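Local coordinates for glycinin A3B4 subunit (Glycine max, PDB 2D5F), which serves as an 11S seed storage globulin of soybean, a two-cupin subunit that assembles into a hexamer and probably supplies nitrogen to the germinating seedling, at residues Ala43-Ser48 against Leu146-Asn151; Leu59-Pro64 against Pro160-Leu165; Val71-Gly76 against Pro140-Ser145; Phe80-Cys85 against Ser110-Arg115; Asp121-Pro126 against Lys330-Ile335. All blocks are in the same frame, centred on the assembly; numbering follows the deposited sequence.

Interaction 1: residues Ala43-Ser48 against Leu146-Asn151; sequences AGVTVS and LLDTSN
Ser150 closes on the backbone of Gly44 with two donors. Its hydroxyl stands over its own backbone, between N and the carbonyl carbon (chi1 68°), and from there OG meets Gly44 O at 2.6 Å, in the carbonyl plane and on a lone pair; Ser150 N reaches the same oxygen at 3.0 Å from a tilted direction. Gly44 follows helix 38-43 with positive phi, and a side chain in its place would run into Ser150 OG, so the absence of a CB makes room for this grip. The Asp148-Asn151 type I turn presents both donors. Farther along, the chains pair as antiparallel strands: Thr46 and Leu147 form a hydrogen-bonded pair, with Leu147 N to Thr46 O at 2.8 Å and Thr46 N to Leu147 O at 3.2 Å. Leu147 O also accepts Thr149 N, the two donors coming from opposite faces of its plane. Leu147 can be followed outward: CB lies near Thr46 O and Thr46 CG2, CD2 runs beside Thr46 CG2 at 3.6 Å, and CD1 turns to Ser48 CB at 3.8 Å. On the other face of the sheet Leu146 crosses Val45 and Val47 at about a right angle, its CD1 3.9 Å from Val45 CG1 and its CD2 against Val47 CG2. This joins strands 46-52 and 141-147 of the N-terminal cupin barrel. The chemistry is divided: methyl contacts flank the paired backbones on both faces, while the carbonyl at the helix exit is satisfied by a turn that supplies a hydroxyl and an amide together.

Interaction 2: residues Leu59-Pro64 against Pro160-Leu165; sequences LPSYSP and PRVFYL
Tyr62 lays its ring over the CB of Phe163, which sits 3.5 Å from the ring centroid in a CH-pi contact. Tyr62 CG is swung between its backbone N and carbonyl carbon (chi1 61°), which brings the ring across its neighbour; the two aromatic planes lie only 13° apart but are slid so far that they barely overlap. Beneath them the strands are tightly joined, with Phe163 N to Tyr62 O at 2.8 Å and Tyr62 N to Phe163 O at 3.0 Å. On the opposite face Ser61 CB rests over the Tyr164 ring, 3.9 Å from its centroid. Here Val162 is the partly exposed side, its CG1 3.8 Å from Ser61 OG. Packing is looser where Pro60 CB and Leu165 CD1 come no nearer than 4.3 Å, though Leu165 N bonds to Pro60 O. At the other end Ser63 OG bonds to Arg161 O at 2.6 Å. Tyr62 OH bonds to Asn427 of the second subunit, whose Trp384 stacks on the Tyr62 ring, while Tyr164 OH meets Glu172 and His58. Short strand 163-164 thus pairs with strand 56-62, which also pairs with strands 131-135 and 237-239, at the interface with the second subunit.

Interaction 3: residues Val71-Gly76 against Pro140-Ser145; sequences VVQGKG and PVVAIS
Val72 presses its CG2 methyl against Val142 CG1 at 3.5 Å, tighter than usual for two carbons, and the same methyl meets Ile144 CD1 at 3.8 Å. Val72 CG1 is anti to the carbonyl carbon (chi1 -57°), which leaves CG2 between N and the carbonyl carbon, turned to this pair. Behind the methyls, Val142 O takes Val72 N at 2.8 Å, nearly head-on, and Gln73 N in a weak bond; Val142 N returns a bond to Gln73 O at 2.9 Å. Gln73, extended beyond CG, crosses Val142, its CB 3.9 Å from Val142 CB, and carries its amide past Pro140. An alanine at Gln73 is likely to open a gap beside Pro140, where the chain beyond CB now lies. Gly74 follows at backbone angles suited to glycine, and a CB there would collide with Pro140 O and Val141 CA. Beyond it Val141 CG2 reaches Lys75 O at 3.4 Å. Ala143, opposite Val71, lines the pocket of the bound carbonate with Arg50, His58, Tyr131 and Thr133. Two residues, Val72 and Gln73, facing the single Val142 make a classic beta bulge, here in the antiparallel pairing of strands 67-73 and 141-147 in the N-terminal cupin barrel.

Interaction 4: residues Phe80-Cys85 against Ser110-Arg115; sequences FAFPGC and SHQKIR
Gln112 extends its side chain into the loop Phe80-Cys85 and crosses Phe82 at about a right angle, ring and amide planes 35° apart. The amide meets the Phe82 ring at its edge, in plane, and its far end is ringed by backbone polar atoms: Phe82 N, Phe82 O and Phe80 O surround it, with Phe82 O 3.0 Å from Gln112 OE1. Gln112 CG stands anti to its carbonyl carbon and the chain runs straight beyond it, which carries the amide this deep. Arg115 comes at the two rings differently. Against Phe80 its guanidinium plane stands at 78° to the ring: CD lies at the ring edge, in plane, 3.7 Å from Phe80 CE1, while Phe80 CD1 lies over one face of the guanidinium, 3.7 Å from NE. Against Phe82 the planes are only 21° apart, and NH1 is 4.1 Å from Phe82 CE1. This is a loop of the N-terminal cupin barrel, leaving strand 75-80 through the type II turn Phe82-Cys85 and packed against strand 107-118. Gly84 takes the positive phi of that turn, and Cys85, its last residue, forms a disulfide with Cys327. The bent Arg115 chain sends NH2 on to Met329 O. His111 ND1 bonds in its ring plane to Gln112 O at 2.7 Å, and Ala461 of the second subunit packs on both His111 and Gln112.

Interaction 5: residues Asp121-Pro126 against Lys330-Ile335; sequences DVLVIP and KLHENI
Asp121 spreads its carboxylate between His332 and Asn334. OD1 lies at the edge of the His332 ring, in plane, 3.3 Å from CE1, with the carboxylate and ring planes 80° apart; OD2 turns to the backbone of Asn334, 3.1 Å from its CA. Asp121 CG is anti to its carbonyl carbon (chi1 -77°), which directs the group across to the facing strand, and Asn118 N also bonds to OD1. An alanine in place of Asp121 would probably leave the Asn118 amide without its acceptor and the edge of the His332 ring without its neighbouring oxygen, so that the ring might turn more freely. Beside it, Leu123 CD2 packs on His332 CB at 3.7 Å. On the opposite face, which Val122 shares with Glu333, Val122 CG2 meets Ile335 CG2 at 3.5 Å. Farther along, Leu331 CD1 points at Pro126 CG, 3.7 Å away. Between the faces the antiparallel backbones are bonded at Val122 N to Glu333 O, 2.7 Å, returned by Glu333 N to Val122 O, and again at Val124 N to Leu331 O. One shell out, Lys330 NZ bonds to His332 O and makes a salt bridge with Glu333 OE1, while Glu333 OE2 pairs with Arg340. Strand 332-334 thereby adds to the edge of the N-terminal sheet: strand 121-125 lies between it and strand 67-73, with helix 362-365 packed on Val124 and Pro126.

From the N terminus, interaction 1 opens first and closes a long loop when Leu146-Asn151 returns to Ala43-Ser48. Interaction 3 is nested inside it, and interaction 4, closed earliest, is nested inside interaction 3. Interaction 2 starts within the loop of interaction 1 but closes after it, so these two cross; it too encloses interactions 3 and 4. Interaction 5 opens at 121-126, after interaction 4 has closed, crosses interactions 1, 2 and 3, and closes some 200 residues later. Interactions 1 and 3 join consecutive strands of one sheet and interaction 5 adds its edge strand, whereas interactions 2 and 4 belong to the other sheet of the N-terminal barrel; Leu331 against Phe82 links 5 to 4.

Interaction 1: residues Ala43-Ser48 against Leu146-Asn151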
# COMPACT_ATOMS: atom_id res chain seq x y z
N ALA B 43 21.53 13.79 -14.86
CA ALA B 43 20.27 13.07 -15.02
C ALA B 43 20.32 11.64 -14.47
O ALA B 43 19.28 11.06 -14.18
CB ALA B 43 19.87 13.06 -16.48
N GLY B 44 21.52 11.09 -14.34
CA GLY B 44 21.66 9.74 -13.83
C GLY B 44 21.16 8.69 -14.79
O GLY B 44 20.53 7.71 -14.39
N VAL B 45 21.44 8.89 -16.08
CA VAL B 45 21.01 7.97 -17.12
C VAL B 45 21.94 8.09 -18.32
O VAL B 45 22.84 8.92 -18.35
CB VAL B 45 19.60 8.33 -17.66
CG1 VAL B 45 18.58 8.42 -16.53
CG2 VAL B 45 19.67 9.66 -18.43
N THR B 46 21.71 7.23 -19.31
CA THR B 46 22.44 7.30 -20.56
C THR B 46 21.46 6.79 -21.61
O THR B 46 20.40 6.27 -21.26
CB THR B 46 23.76 6.49 -20.58
OG1 THR B 46 24.54 6.92 -21.71
CG2 THR B 46 23.52 5.01 -20.70
N VAL B 47 21.80 6.95 -22.88
CA VAL B 47 20.90 6.53 -23.94
C VAL B 47 21.60 5.68 -24.99
O VAL B 47 22.78 5.85 -25.27
CB VAL B 47 20.26 7.77 -24.63
CG1 VAL B 47 19.28 7.33 -25.71
CG2 VAL B 47 19.56 8.64 -23.58
N SER B 48 20.84 4.77 -25.59
CA SER B 48 21.35 3.87 -26.61
C SER B 48 20.35 3.78 -27.77
O SER B 48 19.17 3.52 -27.56
CB SER B 48 21.58 2.50 -26.00
OG SER B 48 21.86 1.53 -26.99
N LEU B 146 16.25 4.53 -23.11
CA LEU B 146 16.68 5.32 -21.97
C LEU B 146 17.16 4.28 -20.95
O LEU B 146 16.37 3.47 -20.47
CB LEU B 146 15.51 6.12 -21.39
CG LEU B 146 15.79 7.15 -20.28
CD1 LEU B 146 16.22 6.46 -18.97
CD2 LEU B 146 16.86 8.12 -20.75
N LEU B 147 18.46 4.28 -20.67
CA LEU B 147 19.05 3.35 -19.71
C LEU B 147 19.08 4.05 -18.35
O LEU B 147 19.95 4.88 -18.08
CB LEU B 147 20.48 2.96 -20.13
CG LEU B 147 20.70 1.94 -21.26
CD1 LEU B 147 20.02 2.38 -22.53
CD2 LEU B 147 22.20 1.77 -21.51
N ASP B 148 18.12 3.72 -17.50
CA ASP B 148 18.01 4.33 -16.18
C ASP B 148 19.03 3.76 -15.19
O ASP B 148 18.67 3.11 -14.22
CB ASP B 148 16.58 4.13 -15.66
CG ASP B 148 16.29 4.92 -14.39
OD1 ASP B 148 16.95 5.95 -14.15
OD2 ASP B 148 15.38 4.51 -13.64
N THR B 149 20.31 4.05 -15.45
CA THR B 149 21.41 3.57 -14.61
C THR B 149 21.36 4.00 -13.14
O THR B 149 21.80 3.26 -12.27
CB THR B 149 22.78 4.03 -15.16
OG1 THR B 149 22.74 5.44 -15.42
CG2 THR B 149 23.13 3.30 -16.45
N SER B 150 20.81 5.18 -12.87
CA SER B 150 20.74 5.67 -11.50
C SER B 150 19.55 5.12 -10.72
O SER B 150 19.37 5.43 -9.55
CB SER B 150 20.70 7.20 -11.48
OG SER B 150 19.48 7.70 -12.01
N ASN B 151 18.72 4.30 -11.37
CA ASN B 151 17.55 3.74 -10.71
C ASN B 151 17.93 3.06 -9.39
O ASN B 151 18.94 2.38 -9.30
CB ASN B 151 16.84 2.74 -11.62
CG ASN B 151 15.59 2.15 -10.98
OD1 ASN B 151 15.64 1.13 -10.30
ND2 ASN B 151 14.46 2.81 -11.18

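Interaction 2: residues Leu59-Pro64 against Pro160-Leu165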
# COMPACT_ATOMS: atom_id res chain seq x y z
N LEU B 59 20.41 -10.42 -29.97
CA LEU B 59 20.62 -11.54 -29.06
C LEU B 59 20.22 -11.24 -27.62
O LEU B 59 20.41 -10.14 -27.11
CB LEU B 59 22.07 -12.01 -29.12
CG LEU B 59 22.56 -12.38 -30.53
CD1 LEU B 59 23.98 -12.93 -30.45
CD2 LEU B 59 21.63 -13.41 -31.15
N PRO B 60 19.65 -12.24 -26.93
CA PRO B 60 19.21 -12.09 -25.53
C PRO B 60 20.24 -11.52 -24.56
O PRO B 60 21.39 -11.95 -24.52
CB PRO B 60 18.75 -13.50 -25.15
CG PRO B 60 19.58 -14.39 -26.05
CD PRO B 60 19.55 -13.65 -27.36
N SER B 61 19.80 -10.53 -23.78
CA SER B 61 20.65 -9.89 -22.79
C SER B 61 19.80 -9.27 -21.68
O SER B 61 18.58 -9.18 -21.80
CB SER B 61 21.48 -8.79 -23.44
OG SER B 61 20.66 -7.68 -23.79
N TYR B 62 20.46 -8.87 -20.60
CA TYR B 62 19.79 -8.22 -19.48
C TYR B 62 20.74 -7.21 -18.83
O TYR B 62 21.97 -7.32 -18.95
CB TYR B 62 19.32 -9.24 -18.44
CG TYR B 62 20.42 -10.05 -17.79
CD1 TYR B 62 20.90 -11.22 -18.40
CD2 TYR B 62 20.98 -9.66 -16.57
CE1 TYR B 62 21.90 -11.98 -17.80
CE2 TYR B 62 21.99 -10.41 -15.97
CZ TYR B 62 22.45 -11.57 -16.59
OH TYR B 62 23.44 -12.32 -16.01
N SER B 63 20.17 -6.21 -18.16
CA SER B 63 20.94 -5.17 -17.48
C SER B 63 20.33 -4.97 -16.09
O SER B 63 19.14 -5.21 -15.88
CB SER B 63 20.89 -3.86 -18.27
OG SER B 63 21.55 -4.00 -19.52
N PRO B 64 21.15 -4.52 -15.12
CA PRO B 64 20.72 -4.30 -13.73
C PRO B 64 19.94 -3.02 -13.44
O PRO B 64 20.02 -2.48 -12.33
CB PRO B 64 22.03 -4.37 -12.96
CG PRO B 64 22.98 -3.70 -13.90
CD PRO B 64 22.60 -4.30 -15.26
N PRO B 160 26.79 1.78 -17.11
CA PRO B 160 25.80 1.00 -17.83
C PRO B 160 26.44 -0.37 -18.02
O PRO B 160 27.67 -0.47 -18.14
CB PRO B 160 25.63 1.77 -19.14
CG PRO B 160 26.96 2.44 -19.32
CD PRO B 160 27.28 2.91 -17.93
N ARG B 161 25.64 -1.43 -18.01
CA ARG B 161 26.17 -2.78 -18.16
C ARG B 161 25.19 -3.63 -18.94
O ARG B 161 23.98 -3.53 -18.72
CB ARG B 161 26.37 -3.46 -16.80
CG ARG B 161 27.45 -2.91 -15.89
CD ARG B 161 27.51 -3.78 -14.64
NE ARG B 161 28.69 -3.54 -13.81
CZ ARG B 161 28.89 -2.45 -13.08
NH1 ARG B 161 30.00 -2.33 -12.36
NH2 ARG B 161 27.98 -1.48 -13.07
N VAL B 162 25.70 -4.47 -19.83
CA VAL B 162 24.86 -5.37 -20.62
C VAL B 162 25.40 -6.79 -20.50
O VAL B 162 26.53 -7.08 -20.90
CB VAL B 162 24.82 -4.97 -22.11
CG1 VAL B 162 23.81 -5.86 -22.86
CG2 VAL B 162 24.44 -3.51 -22.26
N PHE B 163 24.60 -7.67 -19.91
CA PHE B 163 24.99 -9.07 -19.75
C PHE B 163 24.39 -9.88 -20.89
O PHE B 163 23.18 -10.12 -20.91
CB PHE B 163 24.50 -9.62 -18.40
CG PHE B 163 25.15 -8.98 -17.20
CD1 PHE B 163 24.84 -7.67 -16.83
CD2 PHE B 163 26.08 -9.69 -16.44
CE1 PHE B 163 25.45 -7.08 -15.72
CE2 PHE B 163 26.70 -9.11 -15.33
CZ PHE B 163 26.39 -7.80 -14.97
N TYR B 164 25.21 -10.31 -21.84
CA TYR B 164 24.69 -11.10 -22.95
C TYR B 164 24.67 -12.58 -22.60
O TYR B 164 25.62 -13.11 -22.02
CB TYR B 164 25.50 -10.88 -24.23
CG TYR B 164 25.06 -9.67 -25.02
CD1 TYR B 164 25.71 -8.44 -24.88
CD2 TYR B 164 23.94 -9.74 -25.86
CE1 TYR B 164 25.25 -7.30 -25.55
CE2 TYR B 164 23.48 -8.61 -26.53
CZ TYR B 164 24.13 -7.40 -26.37
OH TYR B 164 23.64 -6.29 -27.02
N LEU B 165 23.56 -13.23 -22.93
CA LEU B 165 23.41 -14.66 -22.68
C LEU B 165 23.94 -15.45 -23.88
O LEU B 165 24.17 -16.66 -23.78
CB LEU B 165 21.94 -14.99 -22.44
CG LEU B 165 21.39 -14.60 -21.06
CD1 LEU B 165 19.88 -14.55 -21.10
CD2 LEU B 165 21.87 -15.60 -20.03

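Interaction 3: residues Val71-Gly76 against Pro140-Ser145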
# COMPACT_ATOMS: atom_id res chain seq x y z
N VAL B 71 10.13 2.97 -29.95
CA VAL B 71 10.40 2.50 -31.29
C VAL B 71 10.04 3.64 -32.22
O VAL B 71 8.87 4.01 -32.30
CB VAL B 71 9.53 1.28 -31.65
CG1 VAL B 71 9.87 0.79 -33.05
CG2 VAL B 71 9.74 0.17 -30.64
N VAL B 72 11.03 4.20 -32.91
CA VAL B 72 10.76 5.31 -33.81
C VAL B 72 10.63 4.90 -35.27
O VAL B 72 10.30 5.73 -36.11
CB VAL B 72 11.84 6.41 -33.68
CG1 VAL B 72 11.92 6.89 -32.23
CG2 VAL B 72 13.19 5.89 -34.15
N GLN B 73 10.86 3.62 -35.58
CA GLN B 73 10.75 3.16 -36.96
C GLN B 73 10.66 1.65 -37.08
O GLN B 73 11.41 0.92 -36.43
CB GLN B 73 11.94 3.65 -37.81
CG GLN B 73 11.77 3.38 -39.30
CD GLN B 73 13.02 3.70 -40.12
OE1 GLN B 73 13.83 2.81 -40.42
NE2 GLN B 73 13.19 4.96 -40.46
N GLY B 74 9.76 1.18 -37.94
CA GLY B 74 9.63 -0.25 -38.16
C GLY B 74 8.69 -1.01 -37.24
O GLY B 74 7.91 -0.42 -36.48
N LYS B 75 8.77 -2.33 -37.31
CA LYS B 75 7.94 -3.19 -36.49
C LYS B 75 8.66 -4.50 -36.21
O LYS B 75 9.45 -4.99 -37.02
CB LYS B 75 6.61 -3.46 -37.20
CG LYS B 75 6.71 -4.34 -38.42
CD LYS B 75 5.33 -4.50 -39.07
CE LYS B 75 5.31 -5.62 -40.11
NZ LYS B 75 5.37 -6.98 -39.50
N GLY B 76 8.38 -5.07 -35.04
CA GLY B 76 9.01 -6.32 -34.68
C GLY B 76 8.36 -6.98 -33.49
O GLY B 76 7.21 -6.69 -33.13
N PRO B 140 14.24 -1.19 -41.60
CA PRO B 140 14.93 -1.46 -40.34
C PRO B 140 14.18 -0.92 -39.13
O PRO B 140 13.45 0.06 -39.23
CB PRO B 140 16.29 -0.79 -40.54
CG PRO B 140 15.95 0.37 -41.42
CD PRO B 140 15.01 -0.24 -42.43
N VAL B 141 14.35 -1.59 -38.00
CA VAL B 141 13.71 -1.13 -36.77
C VAL B 141 14.70 -0.21 -36.09
O VAL B 141 15.87 -0.56 -35.91
CB VAL B 141 13.38 -2.29 -35.82
CG1 VAL B 141 13.08 -1.76 -34.42
CG2 VAL B 141 12.19 -3.08 -36.36
N VAL B 142 14.24 0.98 -35.73
CA VAL B 142 15.08 1.94 -35.03
C VAL B 142 14.42 2.25 -33.68
O VAL B 142 13.26 2.67 -33.62
CB VAL B 142 15.24 3.25 -35.83
CG1 VAL B 142 16.10 4.23 -35.05
CG2 VAL B 142 15.89 2.94 -37.19
N ALA B 143 15.16 2.02 -32.60
CA ALA B 143 14.63 2.26 -31.26
C ALA B 143 15.61 3.06 -30.41
O ALA B 143 16.83 2.91 -30.54
CB ALA B 143 14.30 0.94 -30.59
N ILE B 144 15.07 3.91 -29.55
CA ILE B 144 15.90 4.72 -28.66
C ILE B 144 15.62 4.30 -27.22
O ILE B 144 14.50 4.43 -26.73
CB ILE B 144 15.61 6.24 -28.82
CG1 ILE B 144 16.30 6.78 -30.08
CG2 ILE B 144 16.15 7.01 -27.62
CD1 ILE B 144 15.75 6.23 -31.37
N SER B 145 16.65 3.82 -26.55
CA SER B 145 16.51 3.34 -25.19
C SER B 145 17.08 4.24 -24.10
O SER B 145 18.23 4.66 -24.17
CB SER B 145 17.13 1.95 -25.06
OG SER B 145 17.06 1.50 -23.72

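Interaction 4: residues Phe80-Cys85 against Ser110-Arg115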
# COMPACT_ATOMS: atom_id res chain seq x y z
N PHE B 80 10.55 -11.79 -23.54
CA PHE B 80 11.28 -11.76 -22.28
C PHE B 80 11.35 -13.15 -21.68
O PHE B 80 10.59 -14.04 -22.07
CB PHE B 80 10.58 -10.86 -21.26
CG PHE B 80 10.40 -9.44 -21.70
CD1 PHE B 80 9.34 -9.09 -22.53
CD2 PHE B 80 11.25 -8.44 -21.25
CE1 PHE B 80 9.13 -7.77 -22.89
CE2 PHE B 80 11.05 -7.12 -21.60
CZ PHE B 80 9.99 -6.78 -22.43
N ALA B 81 12.25 -13.33 -20.73
CA ALA B 81 12.38 -14.60 -20.03
C ALA B 81 12.13 -14.34 -18.54
O ALA B 81 13.06 -14.07 -17.79
CB ALA B 81 13.79 -15.19 -20.24
N PHE B 82 10.87 -14.41 -18.13
CA PHE B 82 10.52 -14.20 -16.73
C PHE B 82 10.84 -15.48 -15.98
O PHE B 82 10.37 -16.56 -16.33
CB PHE B 82 9.04 -13.84 -16.59
CG PHE B 82 8.74 -12.41 -16.94
CD1 PHE B 82 8.69 -11.99 -18.26
CD2 PHE B 82 8.55 -11.46 -15.93
CE1 PHE B 82 8.46 -10.65 -18.58
CE2 PHE B 82 8.32 -10.12 -16.24
CZ PHE B 82 8.28 -9.71 -17.57
N PRO B 83 11.66 -15.37 -14.92
CA PRO B 83 12.06 -16.54 -14.13
C PRO B 83 10.94 -17.35 -13.50
O PRO B 83 10.07 -16.81 -12.83
CB PRO B 83 12.99 -15.93 -13.08
CG PRO B 83 12.35 -14.57 -12.83
CD PRO B 83 12.03 -14.11 -14.24
N GLY B 84 10.97 -18.66 -13.74
CA GLY B 84 9.99 -19.55 -13.15
C GLY B 84 8.60 -19.55 -13.75
O GLY B 84 7.74 -20.32 -13.33
N CYS B 85 8.36 -18.70 -14.74
CA CYS B 85 7.05 -18.63 -15.37
C CYS B 85 6.82 -19.73 -16.41
O CYS B 85 7.76 -20.15 -17.09
CB CYS B 85 6.85 -17.27 -16.00
SG CYS B 85 6.66 -15.94 -14.78
N SER B 110 8.00 -24.80 -27.18
CA SER B 110 7.20 -24.01 -26.26
C SER B 110 8.11 -22.91 -25.75
O SER B 110 9.33 -23.11 -25.63
CB SER B 110 6.65 -24.86 -25.11
OG SER B 110 7.69 -25.36 -24.29
N HIS B 111 7.54 -21.75 -25.48
CA HIS B 111 8.29 -20.62 -24.97
C HIS B 111 7.31 -19.63 -24.35
O HIS B 111 6.12 -19.92 -24.28
CB HIS B 111 9.10 -19.96 -26.10
CG HIS B 111 8.29 -19.58 -27.30
ND1 HIS B 111 7.41 -18.51 -27.30
CD2 HIS B 111 8.26 -20.09 -28.56
CE1 HIS B 111 6.88 -18.39 -28.51
NE2 HIS B 111 7.38 -19.33 -29.29
N GLN B 112 7.80 -18.49 -23.89
CA GLN B 112 6.91 -17.51 -23.28
C GLN B 112 6.29 -16.59 -24.31
O GLN B 112 6.68 -16.59 -25.48
CB GLN B 112 7.65 -16.72 -22.18
CG GLN B 112 7.94 -17.57 -20.95
CD GLN B 112 8.67 -16.84 -19.83
OE1 GLN B 112 9.13 -17.47 -18.87
NE2 GLN B 112 8.77 -15.52 -19.93
N LYS B 113 5.31 -15.81 -23.88
CA LYS B 113 4.58 -14.90 -24.74
C LYS B 113 5.45 -14.02 -25.64
O LYS B 113 6.48 -13.49 -25.22
CB LYS B 113 3.67 -14.01 -23.90
CG LYS B 113 2.81 -13.04 -24.72
CD LYS B 113 1.93 -12.19 -23.82
CE LYS B 113 1.05 -11.26 -24.64
NZ LYS B 113 0.03 -10.59 -23.79
N ILE B 114 5.02 -13.88 -26.89
CA ILE B 114 5.72 -13.04 -27.85
C ILE B 114 4.91 -11.76 -27.95
O ILE B 114 3.70 -11.80 -28.21
CB ILE B 114 5.79 -13.69 -29.26
CG1 ILE B 114 6.60 -14.99 -29.18
CG2 ILE B 114 6.43 -12.72 -30.25
CD1 ILE B 114 7.99 -14.82 -28.60
N ARG B 115 5.56 -10.62 -27.74
CA ARG B 115 4.87 -9.34 -27.80
C ARG B 115 5.30 -8.59 -29.05
O ARG B 115 6.49 -8.50 -29.36
CB ARG B 115 5.17 -8.51 -26.55
CG ARG B 115 4.82 -9.20 -25.23
CD ARG B 115 6.06 -9.34 -24.36
NE ARG B 115 5.83 -10.06 -23.10
CZ ARG B 115 5.23 -9.54 -22.03
NH1 ARG B 115 5.07 -10.28 -20.94
NH2 ARG B 115 4.80 -8.29 -22.04

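Interaction 5: residues Asp121-Pro126 against Lys330-Ile335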
# COMPACT_ATOMS: atom_id res chain seq x y z
N ASP B 121 5.48 2.97 -30.31
CA ASP B 121 5.33 2.18 -29.09
C ASP B 121 6.50 2.36 -28.14
O ASP B 121 7.64 2.58 -28.56
CB ASP B 121 5.22 0.69 -29.40
CG ASP B 121 3.86 0.28 -29.94
OD1 ASP B 121 3.72 -0.90 -30.32
OD2 ASP B 121 2.93 1.12 -29.97
N VAL B 122 6.21 2.25 -26.85
CA VAL B 122 7.23 2.33 -25.82
C VAL B 122 7.31 0.93 -25.24
O VAL B 122 6.28 0.28 -25.05
CB VAL B 122 6.84 3.32 -24.71
CG1 VAL B 122 7.75 3.12 -23.49
CG2 VAL B 122 6.95 4.74 -25.22
N LEU B 123 8.53 0.47 -24.99
CA LEU B 123 8.74 -0.86 -24.42
C LEU B 123 9.49 -0.64 -23.11
O LEU B 123 10.27 0.31 -22.99
CB LEU B 123 9.61 -1.73 -25.35
CG LEU B 123 9.30 -1.76 -26.86
CD1 LEU B 123 10.36 -2.59 -27.57
CD2 LEU B 123 7.92 -2.33 -27.10
N VAL B 124 9.26 -1.50 -22.14
CA VAL B 124 9.94 -1.38 -20.85
C VAL B 124 10.65 -2.69 -20.53
O VAL B 124 10.03 -3.75 -20.57
CB VAL B 124 8.92 -1.08 -19.72
CG1 VAL B 124 9.64 -0.94 -18.39
CG2 VAL B 124 8.15 0.19 -20.04
N ILE B 125 11.94 -2.61 -20.22
CA ILE B 125 12.71 -3.81 -19.87
C ILE B 125 12.96 -3.82 -18.36
O ILE B 125 13.60 -2.91 -17.84
CB ILE B 125 14.09 -3.84 -20.55
CG1 ILE B 125 13.98 -3.52 -22.05
CG2 ILE B 125 14.73 -5.21 -20.32
CD1 ILE B 125 13.08 -4.46 -22.82
N PRO B 126 12.46 -4.84 -17.65
CA PRO B 126 12.67 -4.91 -16.19
C PRO B 126 14.13 -5.22 -15.86
O PRO B 126 14.83 -5.88 -16.63
CB PRO B 126 11.75 -6.04 -15.75
CG PRO B 126 10.68 -6.08 -16.81
CD PRO B 126 11.48 -5.86 -18.08
N LYS B 330 2.38 -6.39 -18.31
CA LYS B 330 2.26 -5.60 -19.54
C LYS B 330 3.50 -4.73 -19.63
O LYS B 330 3.77 -3.93 -18.73
CB LYS B 330 1.02 -4.71 -19.49
CG LYS B 330 0.72 -3.98 -20.80
CD LYS B 330 -0.40 -2.98 -20.61
CE LYS B 330 -1.24 -2.79 -21.87
NZ LYS B 330 -0.50 -2.17 -23.00
N LEU B 331 4.25 -4.86 -20.72
CA LEU B 331 5.48 -4.11 -20.85
C LEU B 331 5.64 -3.29 -22.11
O LEU B 331 6.76 -3.01 -22.55
CB LEU B 331 6.68 -5.05 -20.69
CG LEU B 331 6.87 -5.59 -19.27
CD1 LEU B 331 7.97 -6.64 -19.26
CD2 LEU B 331 7.23 -4.44 -18.34
N HIS B 332 4.52 -2.89 -22.70
CA HIS B 332 4.57 -2.07 -23.90
C HIS B 332 3.25 -1.34 -24.07
O HIS B 332 2.19 -1.84 -23.71
CB HIS B 332 4.91 -2.95 -25.11
CG HIS B 332 3.78 -3.15 -26.07
ND1 HIS B 332 3.81 -2.66 -27.36
CD2 HIS B 332 2.59 -3.77 -25.92
CE1 HIS B 332 2.68 -2.97 -27.96
NE2 HIS B 332 1.92 -3.64 -27.11
N GLU B 333 3.34 -0.13 -24.61
CA GLU B 333 2.18 0.71 -24.81
C GLU B 333 2.48 1.71 -25.92
O GLU B 333 3.60 2.21 -26.02
CB GLU B 333 1.88 1.48 -23.52
CG GLU B 333 0.52 2.15 -23.46
CD GLU B 333 -0.60 1.14 -23.30
OE1 GLU B 333 -0.48 0.28 -22.40
OE2 GLU B 333 -1.60 1.21 -24.04
N ASN B 334 1.49 2.01 -26.76
CA ASN B 334 1.72 3.00 -27.80
C ASN B 334 1.69 4.35 -27.11
O ASN B 334 0.87 4.56 -26.21
CB ASN B 334 0.63 2.98 -28.86
CG ASN B 334 0.84 4.06 -29.91
OD1 ASN B 334 1.63 3.89 -30.84
ND2 ASN B 334 0.17 5.20 -29.73
N ILE B 335 2.57 5.26 -27.50
CA ILE B 335 2.57 6.58 -26.88
C ILE B 335 2.39 7.71 -27.91
O ILE B 335 1.90 8.78 -27.57
CB ILE B 335 3.88 6.86 -26.10
CG1 ILE B 335 3.74 8.14 -25.27
CG2 ILE B 335 5.05 7.02 -27.08
CD1 ILE B 335 4.98 8.48 -24.44